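Local coordinates for aluminum resistance protein (Clostridium novyi, PDB 3I16), which probably acts as a pyridoxal 5'-phosphate-dependent carbon-sulfur lyase of the methionine gamma-lyase family, with a proposed part in aluminum resistance, at residues S336-D341 and R398-A403; I346-G351 and L419-R424; G355-S360 and G381-G386; E42-K47 and G222-T227. All coordinates share one frame; numbering follows the deposited sequence. Where two conformers were deposited one is given.

Contact 1 (S336-D341 and R398-A403); sequences SIKFND and REPYIA
Ile337 and Ala403 face each other as an antiparallel hydrogen-bonded pair, where strand 335-338 lies against strand 402-406 inside a six-stranded antiparallel sheet. Both of its bonds are well formed: Ile337 N donates to Ala403 O at 2.9 Å, and Ala403 N returns to Ile337 O with an N-H...O angle of 165°. Each acceptor also takes a CA-H...O contact, from Ser336 CA to Ala403 O and from Ile402 CA to Ile337 O. On the other edge of strand 335-338, the backbones of Ser336 and Lys338 bond to Met323 and Glu321. Backbone hydrogen bonding continues past the end of the strand: Phe339 N reaches Tyr401 O at 3.0 Å, and Asn340 N, less straight at 135°, reaches Pro400 O at 2.9 Å. Pro400, which follows a cis peptide, cannot donate, whereas Tyr401 N turns back to Arg398 O at 2.8 Å and closes the bend. On one face of the sheet, the aliphatic part of Lys338 slants across the Pro400 ring, Lys338 CE 3.8 Å from Pro400 CG; Lys338 CG, anti to the backbone N (chi1 -176°), sends the chain that way, and its ammonium end makes a cation-pi contact with Trp190. Asp341 N-caps the following helix through OD1, which accepts from Lys344 N. On the opposite face, Ala403 CB sits in the plane of the Phe339 ring, at its edge, 3.6 Å from Phe339 CE2.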
loop_
_atom_site.group_PDB
_atom_site.type_symbol
_atom_site.label_atom_id
_atom_site.label_comp_id
_atom_site.label_asym_id
_atom_site.label_seq_id
_atom_site.Cartn_x
_atom_site.Cartn_y
_atom_site.Cartn_z
ATOM N N SER B 336 28.198 -2.329 23.535
ATOM C CA SER B 336 28.971 -1.092 23.611
ATOM C C SER B 336 30.461 -1.400 23.489
ATOM O O SER B 336 30.915 -2.412 24.046
ATOM C CB SER B 336 28.717 -0.375 24.951
ATOM O OG SER B 336 27.325 -0.246 25.230
ATOM N N ILE B 337 31.194 -0.525 22.790
ATOM C CA ILE B 337 32.634 -0.652 22.582
ATOM C C ILE B 337 33.281 0.711 22.901
ATOM O O ILE B 337 32.945 1.709 22.270
ATOM C CB ILE B 337 32.955 -0.984 21.103
ATOM C CG1 ILE B 337 32.049 -2.094 20.554
ATOM C CG2 ILE B 337 34.417 -1.327 20.919
ATOM C CD1 ILE B 337 32.155 -2.244 19.075
ATOM N N LYS B 338 34.198 0.748 23.869
ATOM C CA LYS B 338 34.895 1.965 24.244
ATOM C C LYS B 338 36.158 2.006 23.401
ATOM O O LYS B 338 37.055 1.177 23.568
ATOM C CB LYS B 338 35.221 1.972 25.742
ATOM C CG LYS B 338 35.868 3.267 26.252
ATOM C CD LYS B 338 36.051 3.338 27.796
ATOM C CE LYS B 338 34.702 3.348 28.546
ATOM N NZ LYS B 338 34.792 3.701 30.005
ATOM N N PHE B 339 36.210 2.937 22.456
ATOM C CA PHE B 339 37.385 3.070 21.604
ATOM C C PHE B 339 38.476 3.938 22.221
ATOM O O PHE B 339 39.652 3.654 22.004
ATOM C CB PHE B 339 37.009 3.584 20.201
ATOM C CG PHE B 339 36.299 2.560 19.359
ATOM C CD1 PHE B 339 37.010 1.539 18.759
ATOM C CD2 PHE B 339 34.931 2.612 19.178
ATOM C CE1 PHE B 339 36.373 0.592 17.996
ATOM C CE2 PHE B 339 34.274 1.656 18.405
ATOM C CZ PHE B 339 34.992 0.657 17.813
ATOM N N ASN B 340 38.102 4.952 23.008
ATOM C CA ASN B 340 39.078 5.896 23.589
ATOM C C ASN B 340 39.954 6.472 22.475
ATOM O O ASN B 340 41.182 6.580 22.608
ATOM C CB ASN B 340 39.927 5.251 24.708
ATOM C CG ASN B 340 39.227 5.284 26.057
ATOM O OD1 ASN B 340 38.598 6.285 26.418
ATOM N ND2 ASN B 340 39.351 4.203 26.816
ATOM N N ASP B 341 39.273 6.834 21.381
ATOM C CA ASP B 341 39.886 7.306 20.151
ATOM C C ASP B 341 38.755 7.674 19.188
ATOM O O ASP B 341 38.038 6.808 18.702
ATOM C CB ASP B 341 40.767 6.215 19.540
ATOM C CG ASP B 341 41.508 6.689 18.327
ATOM O OD1 ASP B 341 40.973 7.545 17.598
ATOM O OD2 ASP B 341 42.630 6.210 18.112
ATOM N N ARG B 398 31.951 12.221 21.835
ATOM C CA ARG B 398 32.493 12.706 23.102
ATOM C C ARG B 398 33.301 11.594 23.740
ATOM O O ARG B 398 33.123 10.430 23.401
ATOM C CB ARG B 398 31.362 13.093 24.044
ATOM C CG ARG B 398 30.517 11.926 24.444
ATOM C CD ARG B 398 29.159 12.363 24.879
ATOM N NE ARG B 398 28.415 11.219 25.401
ATOM C CZ ARG B 398 27.104 11.201 25.651
ATOM N NH1 ARG B 398 26.343 12.266 25.404
ATOM N NH2 ARG B 398 26.542 10.091 26.132
ATOM N N GLU B 399 34.189 11.963 24.659
ATOM C CA GLU B 399 35.006 10.995 25.375
ATOM C C GLU B 399 34.091 10.187 26.288
ATOM O O GLU B 399 33.092 10.712 26.784
ATOM C CB GLU B 399 36.067 11.693 26.222
ATOM C CG GLU B 399 37.146 12.388 25.447
ATOM C CD GLU B 399 37.914 13.377 26.305
ATOM O OE1 GLU B 399 37.261 14.116 27.088
ATOM O OE2 GLU B 399 39.160 13.445 26.185
ATOM N N PRO B 400 34.411 8.911 26.499
ATOM C CA PRO B 400 35.539 8.121 25.999
ATOM C C PRO B 400 35.312 7.462 24.609
ATOM O O PRO B 400 35.991 6.480 24.265
ATOM C CB PRO B 400 35.714 7.060 27.094
ATOM C CG PRO B 400 34.399 7.033 27.837
ATOM C CD PRO B 400 33.493 8.081 27.291
ATOM N N TYR B 401 34.380 8.007 23.823
ATOM C CA TYR B 401 34.102 7.527 22.461
ATOM C C TYR B 401 33.614 6.087 22.446
ATOM O O TYR B 401 34.320 5.177 22.038
ATOM C CB TYR B 401 35.323 7.727 21.538
ATOM C CG TYR B 401 35.786 9.165 21.544
ATOM C CD1 TYR B 401 34.977 10.170 21.024
ATOM C CD2 TYR B 401 37.024 9.522 22.073
ATOM C CE1 TYR B 401 35.372 11.504 21.050
ATOM C CE2 TYR B 401 37.436 10.843 22.093
ATOM C CZ TYR B 401 36.605 11.833 21.584
ATOM O OH TYR B 401 37.011 13.151 21.600
ATOM N N ILE B 402 32.392 5.919 22.920
ATOM C CA ILE B 402 31.732 4.637 22.992
ATOM C C ILE B 402 30.816 4.512 21.775
ATOM O O ILE B 402 30.123 5.458 21.434
ATOM C CB ILE B 402 30.914 4.522 24.282
ATOM C CG1 ILE B 402 31.823 4.738 25.504
ATOM C CG2 ILE B 402 30.227 3.154 24.345
ATOM C CD1 ILE B 402 31.077 4.904 26.813
ATOM N N ALA B 403 30.863 3.364 21.101
ATOM C CA ALA B 403 29.985 3.054 19.976
ATOM C C ALA B 403 28.969 2.050 20.502
ATOM O O ALA B 403 29.309 1.210 21.348
ATOM C CB ALA B 403 30.797 2.444 18.828
#

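Contact 2 (I346-G351 and L419-R424); sequences IEFCKG and LIALSR
Ile420 opens the contact between two helices, 342-354 and 411-425, which pack roughly antiparallel; the axes of segments 346-351 and 419-424 approach to 7.7 Å, with 148° between their N-to-C directions. Ile420 CG2 lies 3.6 Å from Gly351 O. One residue on, Ala421 marks the closest CA-CA approach, its CA 3.8 Å from Gly351 CA. The absence of a side chain on that glycine lets the helices come so near. Ala421 CB points into the other helix, 3.6 Å from Phe348 CE1. Phe348 starts away from this helix, yet its ring end returns to it, and Met315 of helix 287-318 packs on the same ring. Leu422 turns its side chain from the interface, toward Ile314 and Met315. Arg424 reaches back across. Its CD rests 3.4 Å from Gly351 CA, and a bend at chi3 (80°) brings the guanidinium over Lys350 CB, which lies against one face. The Lys350 ammonium leads elsewhere, to Cys364 O, Ser363 and Glu365. Arg424 and Glu347 form a salt bridge whose carboxylate and guanidinium planes stand 41° apart. NH2 bonds weakly to both carboxylate oxygens, while Arg424 NE meets Glu347 OE1 at 3.2 Å from above the carboxylate plane.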
loop_
_atom_site.group_PDB
_atom_site.type_symbol
_atom_site.label_atom_id
_atom_site.label_comp_id
_atom_site.label_asym_id
_atom_site.label_seq_id
_atom_site.Cartn_x
_atom_site.Cartn_y
_atom_site.Cartn_z
ATOM N N ILE B 346 34.613 6.758 14.577
ATOM C CA ILE B 346 33.853 7.140 13.368
ATOM C C ILE B 346 34.140 6.147 12.229
ATOM O O ILE B 346 33.243 5.765 11.489
ATOM C CB ILE B 346 34.130 8.598 12.894
ATOM C CG1 ILE B 346 33.806 9.633 13.983
ATOM C CG2 ILE B 346 33.265 8.930 11.661
ATOM C CD1 ILE B 346 32.312 9.774 14.290
ATOM N N GLU B 347 35.387 5.732 12.108
ATOM C CA GLU B 347 35.762 4.712 11.154
ATOM C C GLU B 347 35.012 3.387 11.354
ATOM O O GLU B 347 34.646 2.717 10.378
ATOM C CB GLU B 347 37.264 4.457 11.233
ATOM C CG GLU B 347 38.045 5.526 10.537
ATOM C CD GLU B 347 37.722 5.532 9.056
ATOM O OE1 GLU B 347 38.149 4.571 8.372
ATOM O OE2 GLU B 347 37.011 6.473 8.598
ATOM N N PHE B 348 34.786 3.009 12.606
ATOM C CA PHE B 348 34.074 1.765 12.875
ATOM C C PHE B 348 32.644 1.872 12.363
ATOM O O PHE B 348 32.157 0.949 11.680
ATOM C CB PHE B 348 34.077 1.424 14.372
ATOM C CG PHE B 348 33.289 0.197 14.717
ATOM C CD1 PHE B 348 33.835 -1.055 14.545
ATOM C CD2 PHE B 348 32.005 0.299 15.238
ATOM C CE1 PHE B 348 33.120 -2.179 14.891
ATOM C CE2 PHE B 348 31.284 -0.837 15.575
ATOM C CZ PHE B 348 31.852 -2.062 15.396
ATOM N N CYS B 349 31.989 2.986 12.694
ATOM C CA CYS B 349 30.609 3.217 12.295
ATOM C C CYS B 349 30.510 3.289 10.779
ATOM O O CYS B 349 29.505 2.874 10.212
ATOM C CB CYS B 349 30.039 4.510 12.894
ATOM S SG CYS B 349 29.686 4.446 14.672
ATOM N N LYS B 350 31.533 3.834 10.137
ATOM C CA LYS B 350 31.543 3.920 8.684
ATOM C C LYS B 350 31.625 2.515 8.103
ATOM O O LYS B 350 30.970 2.217 7.106
ATOM C CB LYS B 350 32.673 4.817 8.184
ATOM C CG LYS B 350 32.384 6.344 8.380
ATOM C CD LYS B 350 33.566 7.207 7.917
ATOM C CE LYS B 350 33.298 8.709 8.091
ATOM N NZ LYS B 350 32.004 9.138 7.506
ATOM N N GLY B 351 32.418 1.664 8.750
ATOM C CA GLY B 351 32.531 0.267 8.373
ATOM C C GLY B 351 31.188 -0.424 8.416
ATOM O O GLY B 351 30.841 -1.137 7.483
ATOM N N LEU B 419 32.965 -7.834 10.714
ATOM C CA LEU B 419 34.263 -8.116 10.085
ATOM C C LEU B 419 34.755 -6.952 9.190
ATOM O O LEU B 419 35.948 -6.611 9.219
ATOM C CB LEU B 419 34.213 -9.431 9.293
ATOM C CG LEU B 419 33.959 -10.748 10.089
ATOM C CD1 LEU B 419 34.105 -11.963 9.180
ATOM C CD2 LEU B 419 34.879 -10.885 11.273
ATOM N N ILE B 420 33.843 -6.400 8.384
ATOM C CA ILE B 420 34.108 -5.264 7.513
ATOM C C ILE B 420 34.571 -4.083 8.370
ATOM O O ILE B 420 35.644 -3.533 8.133
ATOM C CB ILE B 420 32.832 -4.875 6.659
ATOM C CG1 ILE B 420 32.528 -5.962 5.620
ATOM C CG2 ILE B 420 33.039 -3.524 5.934
ATOM C CD1 ILE B 420 31.153 -5.849 4.946
ATOM N N ALA B 421 33.798 -3.770 9.413
ATOM C CA ALA B 421 34.091 -2.643 10.289
ATOM C C ALA B 421 35.418 -2.809 11.039
ATOM O O ALA B 421 36.271 -1.915 11.028
ATOM C CB ALA B 421 32.923 -2.421 11.276
ATOM N N LEU B 422 35.623 -3.964 11.655
ATOM C CA LEU B 422 36.869 -4.198 12.363
ATOM C C LEU B 422 38.062 -4.153 11.441
ATOM O O LEU B 422 39.144 -3.679 11.843
ATOM C CB LEU B 422 36.835 -5.531 13.143
ATOM C CG LEU B 422 38.069 -5.867 13.991
ATOM C CD1 LEU B 422 38.330 -4.814 15.038
ATOM C CD2 LEU B 422 37.909 -7.260 14.662
ATOM N N SER B 423 37.913 -4.645 10.215
ATOM C CA SER B 423 39.040 -4.644 9.267
ATOM C C SER B 423 39.505 -3.217 8.926
ATOM O O SER B 423 40.665 -3.025 8.557
ATOM C CB SER B 423 38.723 -5.439 8.000
ATOM O OG SER B 423 38.559 -6.837 8.301
ATOM N N ARG B 424 38.615 -2.237 9.028
ATOM C CA ARG B 424 39.039 -0.836 8.831
ATOM C C ARG B 424 39.962 -0.353 9.935
ATOM O O ARG B 424 40.774 0.525 9.689
ATOM C CB ARG B 424 37.872 0.134 8.794
ATOM C CG ARG B 424 37.014 0.052 7.581
ATOM C CD ARG B 424 35.785 0.930 7.763
ATOM N NE ARG B 424 35.950 2.373 7.539
ATOM C CZ ARG B 424 35.524 3.048 6.459
ATOM N NH1 ARG B 424 34.932 2.437 5.434
ATOM N NH2 ARG B 424 35.683 4.367 6.392
#

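Contact 3 (G355-S360 and G381-G386); sequences GSPIDS and GAFIQG
Ile358 presses its CG1 onto the Phe383 ring, 4.0 Å from the centroid and only 9° off the ring normal, a CH-pi contact centred over the face. With chi1 at -47° and chi2 at -52°, the chain folds so that CD1 also reaches the ring, 3.6 Å from Phe383 CE1. Pro357 crosses the ring at about a right angle, its CG 3.7 Å from Phe383 CE2. Beneath this apolar patch, Ile358 CB rests on Ala382 O at 3.6 Å, and side-chain-free Gly381 slots in against Ser356, whose CB lies 3.3 Å from Gly381 O. The other side is bridged by water rather than by direct packing. One water donates to Ser356 OG at 2.7 Å and accepts from Gly381 N at 3.0 Å, while a second donates to Gly381 O at 2.8 Å but is held only weakly by the serine. Ser356 OG is also hydrogen-bonded to Ile352 O. Two other subunits meet these loops: Gln53 of the second bonds Ser356 O, and Ser66 of the third Gln385 N. Within the chain, the loop 355-360 leaves helix 342-354 toward strand 366-367, and the loop 381-386 joins strands 376-379 and 392-396.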
loop_
_atom_site.group_PDB
_atom_site.type_symbol
_atom_site.label_atom_id
_atom_site.label_comp_id
_atom_site.label_asym_id
_atom_site.label_seq_id
_atom_site.Cartn_x
_atom_site.Cartn_y
_atom_site.Cartn_z
ATOM N N GLY B 355 28.901 -2.207 5.440
ATOM C CA GLY B 355 28.474 -3.603 5.564
ATOM C C GLY B 355 26.962 -3.801 5.432
ATOM O O GLY B 355 26.455 -4.927 5.608
ATOM N N SER B 356 26.228 -2.725 5.128
ATOM C CA SER B 356 24.766 -2.802 5.049
ATOM C C SER B 356 24.244 -2.996 3.622
ATOM O O SER B 356 24.939 -2.646 2.650
ATOM C CB SER B 356 24.159 -1.559 5.687
ATOM O OG SER B 356 24.540 -1.512 7.055
ATOM N N PRO B 357 23.033 -3.578 3.489
ATOM C CA PRO B 357 22.483 -3.814 2.165
ATOM C C PRO B 357 21.962 -2.559 1.487
ATOM O O PRO B 357 22.090 -2.425 0.266
ATOM C CB PRO B 357 21.324 -4.773 2.424
ATOM C CG PRO B 357 20.942 -4.575 3.815
ATOM C CD PRO B 357 22.231 -4.243 4.536
ATOM N N ILE B 358 21.403 -1.646 2.271
ATOM C CA ILE B 358 20.814 -0.420 1.742
ATOM C C ILE B 358 21.708 0.786 2.067
ATOM O O ILE B 358 22.224 0.897 3.167
ATOM C CB ILE B 358 19.385 -0.186 2.304
ATOM C CG1 ILE B 358 18.548 -1.466 2.222
ATOM C CG2 ILE B 358 18.707 0.964 1.549
ATOM C CD1 ILE B 358 18.507 -2.116 0.854
ATOM N N ASP B 359 21.899 1.676 1.104
ATOM C CA ASP B 359 22.730 2.869 1.303
ATOM C C ASP B 359 24.148 2.576 1.791
ATOM O O ASP B 359 24.730 3.369 2.537
ATOM C CB ASP B 359 22.014 3.846 2.257
ATOM C CG ASP B 359 20.767 4.431 1.636
ATOM O OD1 ASP B 359 20.854 4.840 0.467
ATOM O OD2 ASP B 359 19.728 4.504 2.306
ATOM N N SER B 360 24.727 1.467 1.312
ATOM C CA SER B 360 26.087 1.071 1.690
ATOM C C SER B 360 27.151 2.067 1.280
ATOM O O SER B 360 28.233 2.064 1.835
ATOM C CB SER B 360 26.446 -0.269 1.062
ATOM O OG SER B 360 26.336 -0.220 -0.352
ATOM N N GLY B 381 22.083 1.545 7.303
ATOM C CA GLY B 381 21.743 1.119 5.941
ATOM C C GLY B 381 20.642 0.079 5.981
ATOM O O GLY B 381 20.908 -1.115 5.814
ATOM N N ALA B 382 19.405 0.549 6.094
ATOM C CA ALA B 382 18.272 -0.318 6.396
ATOM C C ALA B 382 17.085 -0.304 5.420
ATOM O O ALA B 382 16.850 0.668 4.715
ATOM C CB ALA B 382 17.781 0.053 7.799
ATOM N N PHE B 383 16.337 -1.406 5.409
ATOM C CA PHE B 383 15.099 -1.498 4.641
ATOM C C PHE B 383 14.043 -0.552 5.253
ATOM O O PHE B 383 13.312 0.090 4.528
ATOM C CB PHE B 383 14.599 -2.944 4.606
ATOM C CG PHE B 383 15.500 -3.861 3.842
ATOM C CD1 PHE B 383 15.395 -3.957 2.463
ATOM C CD2 PHE B 383 16.472 -4.608 4.488
ATOM C CE1 PHE B 383 16.236 -4.784 1.743
ATOM C CE2 PHE B 383 17.329 -5.439 3.760
ATOM C CZ PHE B 383 17.200 -5.531 2.396
ATOM N N ILE B 384 14.005 -0.476 6.587
ATOM C CA ILE B 384 13.089 0.366 7.324
ATOM C C ILE B 384 13.944 1.460 7.972
ATOM O O ILE B 384 14.837 1.166 8.783
ATOM C CB ILE B 384 12.297 -0.442 8.357
ATOM C CG1 ILE B 384 11.444 -1.533 7.674
ATOM C CG2 ILE B 384 11.448 0.489 9.237
ATOM C CD1 ILE B 384 10.330 -1.043 6.680
ATOM N N GLN B 385 13.676 2.715 7.602
ATOM C CA GLN B 385 14.528 3.851 8.005
ATOM C C GLN B 385 14.656 4.015 9.516
ATOM O O GLN B 385 13.674 4.208 10.219
ATOM C CB GLN B 385 14.028 5.151 7.406
ATOM C CG GLN B 385 15.033 6.316 7.554
ATOM C CD GLN B 385 14.352 7.678 7.485
ATOM O OE1 GLN B 385 13.474 7.976 8.283
ATOM N NE2 GLN B 385 14.770 8.507 6.556
ATOM N N GLY B 386 15.888 3.939 10.003
ATOM C CA GLY B 386 16.147 4.068 11.434
ATOM C C GLY B 386 15.933 2.810 12.267
ATOM O O GLY B 386 16.073 2.854 13.488
HETATM O O HOH W 1 21.659 -2.914 7.888
HETATM O O HOH W 2 23.793 -0.085 9.218
#

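Contact 4 (E42-K47 and G222-T227); sequences EFNQLK and GEFMDT
Asn44 ND2 donates to Asp226 O at 2.9 Å, and Lys47 NZ to Thr227 O at the same length, so two side chains one turn apart on a helix grip consecutive carbonyls of a loop. The hydrogen bond from Asn44 is fairly straight (160° at the hydrogen) and leaves in the Asn44 amide plane, but both donors stand well above the carbonyl planes they address. An otherwise extended Lys47 chain kinks at chi3 (70°), which turns the ammonium to the loop; NZ also makes a weak bond to Asn44 OD1, which ties the two donors together. Water adds to the grip: one molecule accepts from Asn44 ND2 at 3.1 Å and donates to Phe224 O at 2.9 Å.

The helix is the long 17-54, and the loop follows strand 214-218 of the seven-stranded mixed sheet in a fold of the PLP-dependent aminotransferase clan. A type II beta turn from Gly222 to Met225, a selenomethionine here, closes through Met225 N to Gly222 O at 3.2 Å and brings Phe224 round to the helix. Asn44 CG and Lys47 CE both lie at the edge of the Phe224 ring, whose plane is tilted 62° from the asparagine amide; Leu294 and Ala297 of helix 287-318 pack on the same side chain. Farther out, the methyl CG2 and CB of Thr227 meet Phe43, with Thr227 CB 3.6 Å from Phe43 CD2, and Leu3 of the second subunit packs against the threonine.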
loop_
_atom_site.group_PDB
_atom_site.type_symbol
_atom_site.label_atom_id
_atom_site.label_comp_id
_atom_site.label_asym_id
_atom_site.label_seq_id
_atom_site.Cartn_x
_atom_site.Cartn_y
_atom_site.Cartn_z
ATOM N N GLU B 42 13.070 -20.791 21.624
ATOM C CA GLU B 42 12.097 -21.843 21.450
ATOM C C GLU B 42 10.830 -21.555 22.273
ATOM O O GLU B 42 9.709 -21.629 21.760
ATOM C CB GLU B 42 12.728 -23.149 21.918
ATOM C CG GLU B 42 11.871 -24.347 21.773
ATOM C CD GLU B 42 12.624 -25.584 22.183
ATOM O OE1 GLU B 42 12.914 -25.725 23.396
ATOM O OE2 GLU B 42 12.921 -26.401 21.284
ATOM N N PHE B 43 11.011 -21.268 23.564
ATOM C CA PHE B 43 9.865 -20.937 24.426
ATOM C C PHE B 43 9.104 -19.723 23.885
ATOM O O PHE B 43 7.855 -19.723 23.815
ATOM C CB PHE B 43 10.304 -20.606 25.841
ATOM C CG PHE B 43 9.156 -20.253 26.738
ATOM C CD1 PHE B 43 8.468 -21.239 27.426
ATOM C CD2 PHE B 43 8.741 -18.955 26.855
ATOM C CE1 PHE B 43 7.425 -20.930 28.226
ATOM C CE2 PHE B 43 7.665 -18.637 27.653
ATOM C CZ PHE B 43 7.018 -19.627 28.347
ATOM N N ASN B 44 9.867 -18.687 23.527
ATOM C CA ASN B 44 9.268 -17.452 23.042
ATOM C C ASN B 44 8.546 -17.643 21.718
ATOM O O ASN B 44 7.555 -17.000 21.478
ATOM C CB ASN B 44 10.297 -16.302 22.964
ATOM C CG ASN B 44 10.684 -15.737 24.354
ATOM O OD1 ASN B 44 9.928 -15.861 25.321
ATOM N ND2 ASN B 44 11.858 -15.109 24.444
ATOM N N GLN B 45 9.013 -18.546 20.874
ATOM C CA GLN B 45 8.349 -18.782 19.622
ATOM C C GLN B 45 6.988 -19.414 19.932
ATOM O O GLN B 45 5.978 -19.075 19.319
ATOM C CB GLN B 45 9.172 -19.722 18.719
ATOM C CG GLN B 45 8.519 -19.971 17.347
ATOM C CD GLN B 45 8.595 -18.768 16.443
ATOM O OE1 GLN B 45 9.623 -18.528 15.825
ATOM N NE2 GLN B 45 7.497 -18.030 16.323
ATOM N N LEU B 46 6.975 -20.356 20.868
ATOM C CA LEU B 46 5.741 -21.040 21.252
ATOM C C LEU B 46 4.753 -20.071 21.921
ATOM O O LEU B 46 3.556 -20.117 21.650
ATOM C CB LEU B 46 6.071 -22.218 22.163
ATOM C CG LEU B 46 4.933 -23.043 22.722
ATOM C CD1 LEU B 46 4.023 -23.612 21.610
ATOM C CD2 LEU B 46 5.537 -24.130 23.569
ATOM N N LYS B 47 5.278 -19.179 22.755
ATOM C CA LYS B 47 4.475 -18.139 23.415
ATOM C C LYS B 47 3.733 -17.281 22.381
ATOM O O LYS B 47 2.515 -17.036 22.497
ATOM C CB LYS B 47 5.383 -17.259 24.291
ATOM C CG LYS B 47 4.688 -16.077 24.964
ATOM C CD LYS B 47 5.532 -15.434 26.070
ATOM C CE LYS B 47 6.748 -14.685 25.587
ATOM N NZ LYS B 47 7.500 -14.145 26.741
ATOM N N GLY B 222 14.505 -4.914 24.754
ATOM C CA GLY B 222 14.474 -6.064 25.652
ATOM C C GLY B 222 13.500 -7.151 25.289
ATOM O O GLY B 222 13.518 -8.211 25.912
ATOM N N GLU B 223 12.668 -6.914 24.262
ATOM C CA GLU B 223 11.643 -7.884 23.905
ATOM C C GLU B 223 12.268 -9.202 23.469
ATOM O O GLU B 223 13.226 -9.224 22.691
ATOM C CB GLU B 223 10.716 -7.366 22.797
ATOM C CG GLU B 223 10.037 -6.042 23.085
ATOM C CD GLU B 223 10.816 -4.812 22.660
ATOM O OE1 GLU B 223 11.991 -4.926 22.240
ATOM O OE2 GLU B 223 10.252 -3.708 22.802
ATOM N N PHE B 224 11.758 -10.288 24.038
ATOM C CA PHE B 224 12.217 -11.653 23.755
ATOM C C PHE B 224 13.674 -12.011 24.168
ATOM O O PHE B 224 14.214 -13.032 23.744
ATOM C CB PHE B 224 11.914 -12.012 22.306
ATOM C CG PHE B 224 10.467 -11.763 21.930
ATOM C CD1 PHE B 224 9.455 -12.446 22.568
ATOM C CD2 PHE B 224 10.136 -10.830 20.975
ATOM C CE1 PHE B 224 8.127 -12.209 22.244
ATOM C CE2 PHE B 224 8.808 -10.581 20.653
ATOM C CZ PHE B 224 7.805 -11.276 21.285
HETATM N N MSE B 225 14.268 -11.219 25.054
HETATM C CA MSE B 225 15.593 -11.538 25.587
HETATM C C MSE B 225 15.498 -12.634 26.645
HETATM O O MSE B 225 16.483 -13.343 26.913
HETATM C CB MSE B 225 16.247 -10.309 26.205
HETATM C CG MSE B 225 16.579 -9.195 25.252
HETATM SE SE MSE B 225 17.949 -9.627 23.940
HETATM C CE MSE B 225 16.820 -10.406 22.591
ATOM N N ASP B 226 14.323 -12.753 27.257
ATOM C CA ASP B 226 14.101 -13.726 28.302
ATOM C C ASP B 226 12.742 -14.323 27.999
ATOM O O ASP B 226 12.055 -13.867 27.086
ATOM C CB ASP B 226 14.131 -13.025 29.679
ATOM C CG ASP B 226 14.162 -13.996 30.843
ATOM O OD1 ASP B 226 15.097 -14.800 30.933
ATOM O OD2 ASP B 226 13.231 -13.971 31.657
ATOM N N THR B 227 12.369 -15.364 28.735
ATOM C CA THR B 227 11.079 -15.997 28.568
ATOM C C THR B 227 9.995 -15.155 29.253
ATOM O O THR B 227 8.805 -15.348 28.979
ATOM C CB THR B 227 11.049 -17.425 29.135
ATOM O OG1 THR B 227 11.408 -17.381 30.512
ATOM C CG2 THR B 227 12.033 -18.314 28.400
HETATM O O HOH W 3 13.522 -15.060 21.848
HETATM O O HOH W 4 9.586 -12.888 26.030
#

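In the fold
Contacts 1 and 2 join the same two strand-helix units, a helix pair packed on a strand pair: strand 335-338 leads into helix 342-354, strand 402-406 into helix 411-425, and Phe348 packs on Phe339 and Ile337. Contacts 2 and 3 are buried, contacts 1 and 4 partly buried. Contact 1 rests on backbone hydrogen bonds between neighbouring strands, contact 2 on close glycine-alanine packing with a peripheral salt bridge. Contact 3, nested in sequence inside the loops closed by contacts 1 and 2, touches contact 2 through Gly355 and Ile420; its direct contacts are van der Waals, largely round Phe383. Contact 4, about 31 Å from contacts 1 and 2 between centres, relies on side chain-to-carbonyl bonds. Contacts 3 and 4 both meet the second subunit.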